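Local coordinates for protein DNA endonuclease I-CeuI (Chlamydomonas eugametos, PDB 2EX5) that cuts DNA within a long, degenerate recognition sequence in a magnesium-dependent reaction, leaving a staggered break that initiates homing of its group I intron, at residues S64-S68 with R152-F156. The protein carries 1 engineered substitution. Residues are numbered along the deposited sequence; the frame is centred on the assembly and turned at random.
Sequences SLNIS and RVANF. With nucleotides of chain B.
L65 and F156 form the tight half of this contact between strand 63-71 and helix 147-164. Methyl CD2 of L65 sits over the middle of the phenyl ring, 3.8 Å from its centroid and 8° off the normal, a CH-pi contact for which phenylalanine offers a wide, flat face. The other branch turns to the helix, where L65 CD1 meets V153 CG2 at 3.7 Å; a branched leucine suits this fork because it fills both places at once. The L65 and F156 side chains cross at about a right angle; chi1 of -152° swings the ring away from the backbone N of F156, and CE2 comes 3.5 Å from the carbonyl O of N66. Y137 adds to the apolar cluster from helix 126-141.

Around R152 the contact is looser and hydrated. The arginine side chain is long enough to reach from helix to strand, bending at chi3 (72°) to bring NH1 to L65 O, a 2.8 Å hydrogen bond that satisfies a buried carbonyl. The same nitrogen bonds only weakly to DC18 OP2 of chain B and to a water that accepts from I67 N at 2.9 Å. NH2 is held by the carbonyl of M185. Small hydroxyls suit the strand's phosphate contacts: S64 OG donates to DA17 OP2 and S68 OG to DC19 OP2, both of chain B. This is the LAGLIDADG endonuclease design, an antiparallel sheet backed by helices and laid against DNA.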
# COMPACT_ATOMS: atom_id res chain seq x y z
N SER C 64 8.02 4.97 2.46
CA SER C 64 9.28 4.49 2.07
C SER C 64 10.21 5.29 2.86
O SER C 64 10.09 6.49 2.91
CB SER C 64 9.52 4.75 0.59
OG SER C 64 10.85 4.35 0.34
N LEU C 65 11.15 4.61 3.52
CA LEU C 65 12.27 5.24 4.13
C LEU C 65 13.47 4.89 3.27
O LEU C 65 13.85 3.67 3.16
CB LEU C 65 12.48 4.65 5.56
CG LEU C 65 11.47 5.10 6.65
CD1 LEU C 65 11.56 4.12 7.83
CD2 LEU C 65 11.76 6.49 7.12
N ASN C 66 14.15 5.90 2.69
CA ASN C 66 15.16 5.49 1.72
C ASN C 66 16.41 6.32 1.80
O ASN C 66 16.42 7.39 2.43
CB ASN C 66 14.54 5.42 0.32
CG ASN C 66 13.94 6.79 -0.12
OD1 ASN C 66 12.70 6.92 -0.27
ND2 ASN C 66 14.82 7.75 -0.34
N ILE C 67 17.51 5.82 1.26
CA ILE C 67 18.77 6.49 1.36
C ILE C 67 19.35 6.51 0.00
O ILE C 67 19.58 5.44 -0.65
CB ILE C 67 19.77 5.74 2.41
CG1 ILE C 67 19.23 5.83 3.86
CG2 ILE C 67 21.25 6.39 2.36
CD1 ILE C 67 19.69 4.71 4.74
N SER C 68 19.64 7.71 -0.45
CA SER C 68 20.25 7.88 -1.73
C SER C 68 21.74 8.30 -1.66
O SER C 68 22.15 9.02 -0.74
CB SER C 68 19.36 8.82 -2.50
OG SER C 68 20.12 9.25 -3.60
N ARG C 152 14.79 -1.88 8.26
CA ARG C 152 15.03 -0.60 7.52
C ARG C 152 14.89 0.55 8.49
O ARG C 152 15.67 1.47 8.53
CB ARG C 152 14.05 -0.41 6.38
CG ARG C 152 14.25 -1.36 5.25
CD ARG C 152 13.31 -1.06 4.09
NE ARG C 152 13.67 0.14 3.36
CZ ARG C 152 14.59 0.24 2.38
NH1 ARG C 152 14.80 1.40 1.76
NH2 ARG C 152 15.28 -0.82 2.01
N VAL C 153 13.90 0.48 9.35
CA VAL C 153 13.78 1.47 10.44
C VAL C 153 15.06 1.55 11.31
O VAL C 153 15.51 2.68 11.67
CB VAL C 153 12.48 1.24 11.37
CG1 VAL C 153 12.55 2.11 12.67
CG2 VAL C 153 11.16 1.56 10.54
N ALA C 154 15.66 0.39 11.66
CA ALA C 154 16.77 0.45 12.61
C ALA C 154 17.95 1.06 11.87
O ALA C 154 18.74 1.87 12.36
CB ALA C 154 17.15 -1.00 13.13
N ASN C 155 18.12 0.63 10.66
CA ASN C 155 19.23 1.14 9.83
C ASN C 155 19.11 2.62 9.43
O ASN C 155 20.13 3.31 9.42
CB ASN C 155 19.19 0.35 8.51
CG ASN C 155 19.97 -0.91 8.59
OD1 ASN C 155 19.70 -1.87 7.86
ND2 ASN C 155 20.89 -0.95 9.49
N PHE C 156 17.91 3.07 9.06
CA PHE C 156 17.65 4.51 8.92
C PHE C 156 18.08 5.27 10.13
O PHE C 156 18.82 6.29 10.09
CB PHE C 156 16.12 4.72 8.65
CG PHE C 156 15.80 5.95 7.87
CD1 PHE C 156 15.48 7.15 8.50
CD2 PHE C 156 15.83 5.92 6.51
CE1 PHE C 156 15.12 8.26 7.77
CE2 PHE C 156 15.49 7.05 5.77
CZ PHE C 156 15.13 8.17 6.37
P DA B 17 10.10 0.89 -1.10
OP1 DA B 17 10.45 -0.53 -1.00
OP2 DA B 17 10.04 1.76 0.13
O5' DA B 17 11.12 1.70 -2.05
C5' DA B 17 11.55 1.13 -3.37
C4' DA B 17 12.60 2.06 -3.98
O4' DA B 17 11.83 3.22 -4.47
C3' DA B 17 13.55 2.64 -2.98
O3' DA B 17 14.84 2.46 -3.51
C2' DA B 17 13.13 4.16 -2.93
C1' DA B 17 12.53 4.39 -4.30
N9 DA B 17 11.71 5.62 -4.53
C8 DA B 17 10.88 6.35 -3.66
N7 DA B 17 10.33 7.39 -4.22
C5 DA B 17 10.84 7.39 -5.55
C6 DA B 17 10.68 8.25 -6.68
N6 DA B 17 9.95 9.37 -6.74
N1 DA B 17 11.33 7.91 -7.83
C2 DA B 17 12.12 6.80 -7.85
N3 DA B 17 12.33 5.89 -6.87
C4 DA B 17 11.67 6.28 -5.73
P DC B 18 16.20 2.69 -2.73
OP1 DC B 18 17.24 1.96 -3.48
OP2 DC B 18 15.92 2.28 -1.35
O5' DC B 18 16.56 4.22 -2.52
C5' DC B 18 17.43 5.15 -3.26
C4' DC B 18 17.04 5.33 -4.73
O4' DC B 18 15.68 5.80 -4.83
C3' DC B 18 17.82 6.40 -5.49
O3' DC B 18 18.97 5.77 -6.06
C2' DC B 18 16.86 6.97 -6.57
C1' DC B 18 15.55 6.78 -5.85
N1 DC B 18 14.74 7.98 -5.23
C2 DC B 18 14.25 8.89 -6.14
O2 DC B 18 14.63 8.66 -7.27
N3 DC B 18 13.44 9.96 -5.77
C4 DC B 18 13.11 10.05 -4.49
N4 DC B 18 12.35 11.11 -4.18
C5 DC B 18 13.60 9.14 -3.50
C6 DC B 18 14.43 8.10 -3.89
P DC B 19 20.30 6.60 -6.32
OP1 DC B 19 21.18 5.62 -7.03
OP2 DC B 19 20.87 6.97 -4.96
O5' DC B 19 20.04 7.86 -7.20
C5' DC B 19 19.41 7.71 -8.45
C4' DC B 19 19.56 9.04 -9.18
O4' DC B 19 18.46 9.90 -8.75
C3' DC B 19 20.81 9.83 -8.82
O3' DC B 19 21.31 10.23 -10.12
C2' DC B 19 20.31 11.00 -7.93
C1' DC B 19 18.84 11.17 -8.33
N1 DC B 19 17.83 11.50 -7.19
C2 DC B 19 17.02 12.60 -7.33
O2 DC B 19 17.18 13.33 -8.35
N3 DC B 19 16.16 12.93 -6.32
C4 DC B 19 16.05 12.23 -5.20
N4 DC B 19 15.13 12.65 -4.30
C5 DC B 19 16.86 11.08 -5.04
C6 DC B 19 17.72 10.78 -6.03
O HOH W 1 10.95 1.27 3.70
O HOH W 2 17.20 3.04 0.66